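Local coordinates for protein nicotinate phosphoribosyltransferase (Porphyromonas gingivalis, PDB 2IM5) that probably makes nicotinate mononucleotide from nicotinate and phosphoribosyl pyrophosphate at the expense of ATP, a step of NAD biosynthesis, at residues A[40-51]-A[97-107]; A[362-370]-A[378-389]. All blocks are in the same frame, centred on the assembly; numbering follows the deposited sequence.

In the fold
Contacts 1 and 2 sit at opposite ends of one antiparallel five-stranded sheet: contact 1 on the edge strand 95-99 and its neighbour 105-110, contact 2 on the short edge strand 363-364. Their centres lie about 28 Å apart and they do not touch. Both are partly buried, pack a helix against extended chain, and include a CH-pi contact and two bridging waters, but the chemistry differs. Contact 1 has an apolar core framed by direct bonds, a backbone hydrogen bond at one end and a weak arginine-carbonyl bond beside a salt-bridge network at the other. In contact 2 the polar links between the segments run through water, with no direct hydrogen bond.

Contact 1: residues A[40-51]-A[97-107]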
loop_
_atom_site.group_PDB
_atom_site.type_symbol
_atom_site.label_atom_id
_atom_site.label_comp_id
_atom_site.label_asym_id
_atom_site.label_seq_id
_atom_site.Cartn_x
_atom_site.Cartn_y
_atom_site.Cartn_z
ATOM N N GLN A 40 6.040 20.083 7.016
ATOM C CA GLN A 40 7.399 20.600 6.954
ATOM C C GLN A 40 7.481 21.673 5.879
ATOM O O GLN A 40 6.743 21.639 4.894
ATOM C CB GLN A 40 8.381 19.482 6.610
ATOM C CG GLN A 40 8.596 18.469 7.714
ATOM C CD GLN A 40 9.492 17.327 7.274
ATOM O OE1 GLN A 40 10.486 17.536 6.576
ATOM N NE2 GLN A 40 9.153 16.114 7.691
ATOM N N GLY A 41 8.382 22.629 6.069
ATOM C CA GLY A 41 8.538 23.682 5.084
ATOM C C GLY A 41 9.434 23.197 3.962
ATOM O O GLY A 41 10.455 22.562 4.207
ATOM N N PHE A 42 9.050 23.488 2.727
ATOM C CA PHE A 42 9.832 23.072 1.572
ATOM C C PHE A 42 10.120 24.265 0.681
ATOM O O PHE A 42 9.321 25.196 0.594
ATOM C CB PHE A 42 9.078 21.996 0.782
ATOM C CG PHE A 42 9.195 20.623 1.373
ATOM C CD1 PHE A 42 10.350 19.871 1.184
ATOM C CD2 PHE A 42 8.159 20.083 2.121
ATOM C CE1 PHE A 42 10.470 18.598 1.729
ATOM C CE2 PHE A 42 8.269 18.810 2.672
ATOM C CZ PHE A 42 9.429 18.067 2.475
ATOM N N THR A 43 11.267 24.226 0.018
ATOM C CA THR A 43 11.680 25.311 -0.853
ATOM C C THR A 43 11.429 24.987 -2.310
ATOM O O THR A 43 11.281 23.823 -2.683
ATOM C CB THR A 43 13.174 25.604 -0.695
ATOM O OG1 THR A 43 13.925 24.453 -1.104
ATOM C CG2 THR A 43 13.499 25.938 0.755
ATOM N N GLU A 44 11.400 26.027 -3.135
ATOM C CA GLU A 44 11.168 25.866 -4.559
ATOM C C GLU A 44 12.269 25.067 -5.237
ATOM O O GLU A 44 12.026 24.419 -6.254
ATOM C CB GLU A 44 11.034 27.231 -5.240
ATOM C CG GLU A 44 9.609 27.582 -5.645
ATOM C CD GLU A 44 9.017 26.587 -6.636
ATOM O OE1 GLU A 44 9.709 26.243 -7.619
ATOM O OE2 GLU A 44 7.862 26.156 -6.437
ATOM N N GLU A 45 13.480 25.106 -4.690
ATOM C CA GLU A 45 14.557 24.353 -5.315
ATOM C C GLU A 45 14.356 22.862 -5.084
ATOM O O GLU A 45 14.715 22.054 -5.936
ATOM C CB GLU A 45 15.930 24.800 -4.807
ATOM C CG GLU A 45 16.369 24.220 -3.487
ATOM C CD GLU A 45 17.838 24.511 -3.198
ATOM O OE1 GLU A 45 18.705 24.081 -3.997
ATOM O OE2 GLU A 45 18.122 25.167 -2.173
ATOM N N PHE A 46 13.783 22.496 -3.940
ATOM C CA PHE A 46 13.509 21.087 -3.669
ATOM C C PHE A 46 12.392 20.663 -4.626
ATOM O O PHE A 46 12.454 19.599 -5.247
ATOM C CB PHE A 46 13.044 20.875 -2.230
ATOM C CG PHE A 46 12.849 19.431 -1.872
ATOM C CD1 PHE A 46 13.945 18.614 -1.597
ATOM C CD2 PHE A 46 11.572 18.869 -1.844
ATOM C CE1 PHE A 46 13.775 17.256 -1.301
ATOM C CE2 PHE A 46 11.391 17.513 -1.550
ATOM C CZ PHE A 46 12.501 16.707 -1.278
ATOM N N ALA A 47 11.376 21.514 -4.751
ATOM C CA ALA A 47 10.254 21.229 -5.637
ATOM C C ALA A 47 10.784 20.982 -7.041
ATOM O O ALA A 47 10.301 20.109 -7.760
ATOM C CB ALA A 47 9.281 22.398 -5.645
ATOM N N GLU A 48 11.790 21.756 -7.429
ATOM C CA GLU A 48 12.381 21.609 -8.748
ATOM C C GLU A 48 13.118 20.272 -8.863
ATOM O O GLU A 48 13.144 19.650 -9.925
ATOM C CB GLU A 48 13.333 22.771 -9.028
ATOM C CG GLU A 48 13.811 22.825 -10.459
ATOM C CD GLU A 48 12.671 22.700 -11.460
ATOM O OE1 GLU A 48 11.660 23.428 -11.316
ATOM O OE2 GLU A 48 12.788 21.876 -12.397
ATOM N N LEU A 49 13.723 19.831 -7.767
ATOM C CA LEU A 49 14.418 18.550 -7.776
ATOM C C LEU A 49 13.385 17.443 -7.995
ATOM O O LEU A 49 13.639 16.475 -8.705
ATOM C CB LEU A 49 15.137 18.318 -6.443
ATOM C CG LEU A 49 16.332 19.218 -6.135
ATOM C CD1 LEU A 49 16.874 18.886 -4.760
ATOM C CD2 LEU A 49 17.403 19.016 -7.197
ATOM N N VAL A 50 12.219 17.599 -7.379
ATOM C CA VAL A 50 11.155 16.618 -7.512
ATOM C C VAL A 50 10.663 16.579 -8.950
ATOM O O VAL A 50 10.508 15.502 -9.528
ATOM C CB VAL A 50 9.979 16.946 -6.578
ATOM C CG1 VAL A 50 8.821 15.989 -6.838
ATOM C CG2 VAL A 50 10.434 16.844 -5.130
ATOM N N ARG A 51 10.425 17.751 -9.530
ATOM C CA ARG A 51 9.958 17.822 -10.908
ATOM C C ARG A 51 10.951 17.146 -11.852
ATOM O O ARG A 51 10.555 16.481 -12.813
ATOM C CB ARG A 51 9.721 19.282 -11.329
ATOM C CG ARG A 51 8.445 19.883 -10.739
ATOM C CD ARG A 51 8.104 21.246 -11.345
ATOM N NE ARG A 51 8.950 22.297 -10.804
ATOM C CZ ARG A 51 8.579 23.156 -9.862
ATOM N NH1 ARG A 51 7.359 23.108 -9.347
ATOM N NH2 ARG A 51 9.447 24.053 -9.418
ATOM N N VAL A 97 3.669 19.824 -9.484
ATOM C CA VAL A 97 4.381 20.030 -8.229
ATOM C C VAL A 97 4.485 21.518 -7.926
ATOM O O VAL A 97 4.733 22.328 -8.818
ATOM C CB VAL A 97 5.808 19.460 -8.298
ATOM C CG1 VAL A 97 6.520 19.667 -6.963
ATOM C CG2 VAL A 97 5.760 17.988 -8.667
ATOM N N SER A 98 4.288 21.878 -6.667
ATOM C CA SER A 98 4.390 23.271 -6.269
ATOM C C SER A 98 4.463 23.423 -4.758
ATOM O O SER A 98 4.228 22.474 -4.007
ATOM C CB SER A 98 3.191 24.057 -6.785
ATOM O OG SER A 98 1.998 23.588 -6.185
ATOM N N ILE A 99 4.811 24.629 -4.326
ATOM C CA ILE A 99 4.882 24.948 -2.909
ATOM C C ILE A 99 3.618 25.764 -2.697
ATOM O O ILE A 99 3.435 26.775 -3.357
ATOM C CB ILE A 99 6.113 25.824 -2.584
ATOM C CG1 ILE A 99 7.393 25.134 -3.071
ATOM C CG2 ILE A 99 6.180 26.088 -1.084
ATOM C CD1 ILE A 99 7.657 23.786 -2.420
ATOM N N ASP A 100 2.738 25.325 -1.801
ATOM C CA ASP A 100 1.490 26.050 -1.579
ATOM C C ASP A 100 1.676 27.363 -0.839
ATOM O O ASP A 100 2.797 27.750 -0.499
ATOM C CB ASP A 100 0.462 25.182 -0.835
ATOM C CG ASP A 100 0.926 24.769 0.551
ATOM O OD1 ASP A 100 1.664 25.545 1.190
ATOM O OD2 ASP A 100 0.534 23.674 1.011
ATOM N N ALA A 101 0.558 28.043 -0.596
ATOM C CA ALA A 101 0.555 29.329 0.092
ATOM C C ALA A 101 1.202 29.254 1.469
ATOM O O ALA A 101 1.803 30.222 1.930
ATOM C CB ALA A 101 -0.871 29.846 0.217
ATOM N N GLN A 102 1.085 28.104 2.125
ATOM C CA GLN A 102 1.665 27.931 3.456
ATOM C C GLN A 102 3.124 27.484 3.416
ATOM O O GLN A 102 3.712 27.201 4.457
ATOM C CB GLN A 102 0.856 26.911 4.269
ATOM C CG GLN A 102 -0.527 27.373 4.695
ATOM C CD GLN A 102 -1.419 27.741 3.521
ATOM O OE1 GLN A 102 -1.358 28.859 3.000
ATOM N NE2 GLN A 102 -2.250 26.794 3.093
ATOM N N GLY A 103 3.704 27.411 2.222
ATOM C CA GLY A 103 5.093 26.992 2.101
ATOM C C GLY A 103 5.285 25.486 2.189
ATOM O O GLY A 103 6.390 24.999 2.433
ATOM N N HIS A 104 4.204 24.742 1.980
ATOM C CA HIS A 104 4.244 23.290 2.047
ATOM C C HIS A 104 4.325 22.665 0.660
ATOM O O HIS A 104 3.860 23.243 -0.323
ATOM C CB HIS A 104 3.001 22.787 2.778
ATOM C CG HIS A 104 2.878 23.306 4.177
ATOM N ND1 HIS A 104 1.661 23.483 4.802
ATOM C CD2 HIS A 104 3.822 23.672 5.077
ATOM C CE1 HIS A 104 1.861 23.936 6.028
ATOM N NE2 HIS A 104 3.163 24.059 6.220
ATOM N N LEU A 105 4.922 21.482 0.584
ATOM C CA LEU A 105 5.051 20.789 -0.691
ATOM C C LEU A 105 3.696 20.233 -1.118
ATOM O O LEU A 105 3.063 19.495 -0.369
ATOM C CB LEU A 105 6.070 19.651 -0.571
ATOM C CG LEU A 105 6.332 18.806 -1.821
ATOM C CD1 LEU A 105 6.792 19.686 -2.973
ATOM C CD2 LEU A 105 7.384 17.760 -1.496
ATOM N N ASP A 106 3.261 20.601 -2.317
ATOM C CA ASP A 106 1.983 20.144 -2.860
ATOM C C ASP A 106 2.206 19.411 -4.180
ATOM O O ASP A 106 2.844 19.945 -5.095
ATOM C CB ASP A 106 1.054 21.340 -3.100
ATOM C CG ASP A 106 -0.327 20.927 -3.599
ATOM O OD1 ASP A 106 -0.433 20.415 -4.739
ATOM O OD2 ASP A 106 -1.314 21.114 -2.847
ATOM N N ILE A 107 1.684 18.192 -4.280
ATOM C CA ILE A 107 1.831 17.408 -5.499
ATOM C C ILE A 107 0.522 16.722 -5.869
ATOM O O ILE A 107 -0.119 16.075 -5.033
ATOM C CB ILE A 107 2.914 16.332 -5.349
ATOM C CG1 ILE A 107 4.232 16.976 -4.922
ATOM C CG2 ILE A 107 3.105 15.605 -6.675
ATOM C CD1 ILE A 107 5.295 15.982 -4.579
HETATM O O HOH W 1 4.952 20.071 3.105
HETATM O O HOH W 2 5.417 26.722 -6.724
#
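Leu105 is the bump that Phe42 covers: its CD2 stands 4.2 Å from the centroid of the Phe42 ring, almost on the ring normal, while Leu105 CB presses on Phe42 CD2 at 3.4 Å. The same methyl, CD2, meets the edge of the Phe46 ring near its plane, so one leucine branch fills the angle between a face and an edge. Ile99 CD1 drops into a second hollow, lined by Phe42 CB, Thr43 O and Ala47 CB. Here helix 44-51 runs antiparallel to edge strand 97-99, axes 8.1 Å apart, packed on the beta hairpin whose type I turn spans Asp100 to Gly103, in the N-terminal domain of the NAPRTase family. The small Ala47 lets Val97 CG1 come close to the helix backbone; Val97 CG2 meets Val50 CG1, which reaches tip to tip with Ile107 CD1. Arg51 lays CG on Val97 CB (3.6 Å), then bends at chi3 (-77°), bringing NH1 to Val97 O in a weak bond while Glu44 and Glu48 grip the guanidinium in its plane. At the far end Phe42 N donates a nearly straight bond to Gly103 O (3.1 Å), and a water joins Gln40 O to Leu105 N.

Contact 2: residues A[362-370]-A[378-389]; sequences WHYCVKLSD and EPEEILLAMNTL
Tyr364 offers one ring face to the aliphatic part of Glu378, the N-cap residue of helix 379-389. This helix packs across the extended chain that leaves strand 363-364, an edge strand of the antiparallel sheet, and follows it after a short connection. Glu378 CB lies 4.1 Å from the ring centroid, displaced toward the rim. Its CG is anti to the backbone N (chi1 -175°), which lays it over Tyr364 CD2 and CE2; the bend at chi2 turns the carboxylate off the line of the chain, its plane 40° from that of the ring. Trp352 of the adjacent strand also meets this ring.

One turn on, Glu381 has a similar shape: chi1 (-166°) sets CG 3.4 Å from Val366 CG1, and the bend at chi2 redirects the carboxylate. The Glu381 chain lies nearly perpendicular to that of Val366. The Glu381 carboxylate is held on both oxygens, OE2 by the hydroxyl of Tyr225 and OE1 by a water that also accepts from Tyr364 N.

Val366 is the wedge of the contact. Its CG1, anti to the carbonyl carbon, meets Glu381 and Ile382 CG1, while CG2, in the crowded position between backbone N and carbonyl carbon, reaches Ala385 CB at 4.0 Å. The backbone of the same residue is tied elsewhere, Val366 O accepting from Gln217 NE2. Farther along, Leu368 and Ile382 run alongside each other pointing opposite ways, Leu368 CD2 against Ile382 CG2; the other leucine branch, CD1, has a looser approach to Leu389 CD1. At the start of the helix a second water donates to Cys365 O at 2.7 Å and accepts from Glu378 N at 2.9 Å.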
loop_
_atom_site.group_PDB
_atom_site.type_symbol
_atom_site.label_atom_id
_atom_site.label_comp_id
_atom_site.label_asym_id
_atom_site.label_seq_id
_atom_site.Cartn_x
_atom_site.Cartn_y
_atom_site.Cartn_z
ATOM N N TRP A 362 -17.108 15.144 -10.388
ATOM C CA TRP A 362 -16.080 14.669 -9.474
ATOM C C TRP A 362 -16.752 14.253 -8.173
ATOM O O TRP A 362 -17.716 14.881 -7.742
ATOM C CB TRP A 362 -15.059 15.769 -9.169
ATOM C CG TRP A 362 -14.051 15.977 -10.243
ATOM C CD1 TRP A 362 -13.972 17.040 -11.103
ATOM C CD2 TRP A 362 -12.955 15.112 -10.571
ATOM N NE1 TRP A 362 -12.895 16.888 -11.941
ATOM C CE2 TRP A 362 -12.253 15.715 -11.638
ATOM C CE3 TRP A 362 -12.501 13.889 -10.067
ATOM C CZ2 TRP A 362 -11.116 15.134 -12.209
ATOM C CZ3 TRP A 362 -11.370 13.310 -10.634
ATOM C CH2 TRP A 362 -10.691 13.933 -11.695
ATOM N N HIS A 363 -16.242 13.189 -7.562
ATOM C CA HIS A 363 -16.767 12.691 -6.298
ATOM C C HIS A 363 -15.582 12.559 -5.347
ATOM O O HIS A 363 -14.578 11.929 -5.680
ATOM C CB HIS A 363 -17.426 11.322 -6.498
ATOM C CG HIS A 363 -18.558 11.337 -7.478
ATOM N ND1 HIS A 363 -19.789 11.886 -7.185
ATOM C CD2 HIS A 363 -18.631 10.909 -8.760
ATOM C CE1 HIS A 363 -20.572 11.796 -8.246
ATOM N NE2 HIS A 363 -19.893 11.208 -9.216
ATOM N N TYR A 364 -15.691 13.166 -4.171
ATOM C CA TYR A 364 -14.623 13.099 -3.179
ATOM C C TYR A 364 -14.551 11.730 -2.529
ATOM O O TYR A 364 -15.576 11.086 -2.317
ATOM C CB TYR A 364 -14.828 14.142 -2.085
ATOM C CG TYR A 364 -14.564 15.549 -2.542
ATOM C CD1 TYR A 364 -13.346 15.884 -3.137
ATOM C CD2 TYR A 364 -15.525 16.550 -2.386
ATOM C CE1 TYR A 364 -13.085 17.182 -3.570
ATOM C CE2 TYR A 364 -15.275 17.859 -2.814
ATOM C CZ TYR A 364 -14.052 18.164 -3.407
ATOM O OH TYR A 364 -13.799 19.448 -3.845
ATOM N N CYS A 365 -13.328 11.302 -2.217
ATOM C CA CYS A 365 -13.095 10.020 -1.565
ATOM C C CYS A 365 -12.716 10.274 -0.113
ATOM O O CYS A 365 -12.038 11.251 0.197
ATOM C CB CYS A 365 -11.950 9.259 -2.245
ATOM S SG CYS A 365 -12.219 8.828 -3.987
ATOM N N VAL A 366 -13.157 9.402 0.783
ATOM C CA VAL A 366 -12.819 9.555 2.184
ATOM C C VAL A 366 -12.398 8.214 2.758
ATOM O O VAL A 366 -12.623 7.165 2.155
ATOM C CB VAL A 366 -14.007 10.104 3.016
ATOM C CG1 VAL A 366 -14.492 11.417 2.437
ATOM C CG2 VAL A 366 -15.132 9.100 3.052
ATOM N N LYS A 367 -11.769 8.267 3.924
ATOM C CA LYS A 367 -11.318 7.075 4.629
ATOM C C LYS A 367 -11.527 7.360 6.107
ATOM O O LYS A 367 -11.153 8.427 6.585
ATOM C CB LYS A 367 -9.838 6.811 4.357
ATOM C CG LYS A 367 -9.295 5.637 5.148
ATOM C CD LYS A 367 -7.806 5.487 4.954
ATOM C CE LYS A 367 -7.225 4.546 5.997
ATOM N NZ LYS A 367 -5.737 4.507 5.906
ATOM N N LEU A 368 -12.122 6.416 6.827
ATOM C CA LEU A 368 -12.393 6.619 8.241
ATOM C C LEU A 368 -11.423 5.956 9.225
ATOM O O LEU A 368 -11.090 6.547 10.255
ATOM C CB LEU A 368 -13.822 6.179 8.544
ATOM C CG LEU A 368 -14.918 6.846 7.696
ATOM C CD1 LEU A 368 -16.284 6.354 8.159
ATOM C CD2 LEU A 368 -14.830 8.364 7.819
ATOM N N SER A 369 -10.971 4.744 8.918
ATOM C CA SER A 369 -10.054 4.000 9.795
ATOM C C SER A 369 -10.710 3.602 11.119
ATOM O O SER A 369 -11.816 4.038 11.429
ATOM C CB SER A 369 -8.792 4.816 10.102
ATOM O OG SER A 369 -8.909 5.495 11.345
ATOM N N ASP A 370 -10.021 2.772 11.898
ATOM C CA ASP A 370 -10.542 2.320 13.180
ATOM C C ASP A 370 -10.093 3.172 14.361
ATOM O O ASP A 370 -10.314 2.812 15.513
ATOM C CB ASP A 370 -10.155 0.863 13.441
ATOM C CG ASP A 370 -10.940 -0.110 12.580
ATOM O OD1 ASP A 370 -12.133 0.151 12.327
ATOM O OD2 ASP A 370 -10.369 -1.140 12.170
ATOM N N GLU A 378 -12.180 15.300 2.257
ATOM C CA GLU A 378 -12.987 16.499 2.377
ATOM C C GLU A 378 -13.927 16.357 3.580
ATOM O O GLU A 378 -14.720 15.415 3.655
ATOM C CB GLU A 378 -13.787 16.694 1.085
ATOM C CG GLU A 378 -14.586 17.982 1.017
ATOM C CD GLU A 378 -13.725 19.208 1.258
ATOM O OE1 GLU A 378 -12.610 19.280 0.689
ATOM O OE2 GLU A 378 -14.170 20.103 2.012
ATOM N N PRO A 379 -13.832 17.286 4.547
ATOM C CA PRO A 379 -14.650 17.309 5.766
ATOM C C PRO A 379 -16.146 17.111 5.519
ATOM O O PRO A 379 -16.792 16.329 6.211
ATOM C CB PRO A 379 -14.344 18.680 6.354
ATOM C CG PRO A 379 -12.913 18.872 5.985
ATOM C CD PRO A 379 -12.887 18.419 4.538
ATOM N N GLU A 380 -16.689 17.830 4.544
ATOM C CA GLU A 380 -18.103 17.721 4.208
ATOM C C GLU A 380 -18.434 16.273 3.829
ATOM O O GLU A 380 -19.455 15.728 4.252
ATOM C CB GLU A 380 -18.426 18.648 3.029
ATOM C CG GLU A 380 -19.912 18.771 2.685
ATOM C CD GLU A 380 -20.675 19.684 3.645
ATOM O OE1 GLU A 380 -21.875 19.958 3.375
ATOM O OE2 GLU A 380 -20.077 20.126 4.662
ATOM N N GLU A 381 -17.558 15.653 3.039
ATOM C CA GLU A 381 -17.768 14.284 2.587
ATOM C C GLU A 381 -17.642 13.291 3.735
ATOM O O GLU A 381 -18.370 12.300 3.790
ATOM C CB GLU A 381 -16.774 13.939 1.477
ATOM C CG GLU A 381 -17.104 12.662 0.708
ATOM C CD GLU A 381 -18.471 12.707 0.043
ATOM O OE1 GLU A 381 -18.826 13.764 -0.514
ATOM O OE2 GLU A 381 -19.188 11.682 0.065
ATOM N N ILE A 382 -16.719 13.552 4.655
ATOM C CA ILE A 382 -16.526 12.669 5.802
ATOM C C ILE A 382 -17.798 12.603 6.644
ATOM O O ILE A 382 -18.213 11.523 7.082
ATOM C CB ILE A 382 -15.368 13.155 6.699
ATOM C CG1 ILE A 382 -14.033 12.964 5.979
ATOM C CG2 ILE A 382 -15.372 12.387 8.020
ATOM C CD1 ILE A 382 -12.847 13.565 6.712
ATOM N N LEU A 383 -18.407 13.761 6.871
ATOM C CA LEU A 383 -19.644 13.852 7.637
ATOM C C LEU A 383 -20.734 13.033 6.939
ATOM O O LEU A 383 -21.464 12.279 7.585
ATOM C CB LEU A 383 -20.094 15.316 7.728
ATOM C CG LEU A 383 -20.613 15.817 9.079
ATOM C CD1 LEU A 383 -21.140 17.244 8.920
ATOM C CD2 LEU A 383 -21.712 14.895 9.598
ATOM N N LEU A 384 -20.841 13.197 5.623
ATOM C CA LEU A 384 -21.839 12.486 4.841
ATOM C C LEU A 384 -21.646 10.976 4.985
ATOM O O LEU A 384 -22.611 10.241 5.148
ATOM C CB LEU A 384 -21.747 12.892 3.362
ATOM C CG LEU A 384 -22.778 12.250 2.431
ATOM C CD1 LEU A 384 -24.156 12.765 2.784
ATOM C CD2 LEU A 384 -22.453 12.585 0.981
ATOM N N ALA A 385 -20.398 10.517 4.942
ATOM C CA ALA A 385 -20.118 9.090 5.066
ATOM C C ALA A 385 -20.564 8.587 6.433
ATOM O O ALA A 385 -21.244 7.563 6.535
ATOM C CB ALA A 385 -18.636 8.823 4.867
ATOM N N MET A 386 -20.185 9.310 7.484
ATOM C CA MET A 386 -20.572 8.924 8.833
ATOM C C MET A 386 -22.096 8.901 8.979
ATOM O O MET A 386 -22.650 7.933 9.500
ATOM C CB MET A 386 -19.954 9.874 9.866
ATOM C CG MET A 386 -18.433 9.784 9.920
ATOM S SD MET A 386 -17.623 10.820 11.178
ATOM C CE MET A 386 -17.502 9.727 12.487
ATOM N N ASN A 387 -22.773 9.949 8.522
ATOM C CA ASN A 387 -24.231 9.989 8.622
ATOM C C ASN A 387 -24.856 8.850 7.814
ATOM O O ASN A 387 -25.799 8.209 8.259
ATOM C CB ASN A 387 -24.779 11.338 8.130
ATOM C CG ASN A 387 -24.384 12.496 9.040
ATOM O OD1 ASN A 387 -24.311 12.332 10.258
ATOM N ND2 ASN A 387 -24.144 13.670 8.458
ATOM N N THR A 388 -24.316 8.593 6.629
ATOM C CA THR A 388 -24.839 7.538 5.769
ATOM C C THR A 388 -24.698 6.167 6.419
ATOM O O THR A 388 -25.585 5.324 6.321
ATOM C CB THR A 388 -24.096 7.510 4.410
ATOM O OG1 THR A 388 -24.272 8.767 3.742
ATOM C CG2 THR A 388 -24.633 6.379 3.529
ATOM N N LEU A 389 -23.573 5.946 7.084
ATOM C CA LEU A 389 -23.315 4.671 7.719
ATOM C C LEU A 389 -23.831 4.601 9.150
ATOM O O LEU A 389 -23.655 3.596 9.821
ATOM C CB LEU A 389 -21.815 4.378 7.687
ATOM C CG LEU A 389 -21.252 4.281 6.267
ATOM C CD1 LEU A 389 -19.728 4.231 6.299
ATOM C CD2 LEU A 389 -21.831 3.046 5.589
HETATM O O HOH W 3 -18.055 14.407 -3.449
HETATM O O HOH W 4 -11.637 13.920 -0.275
#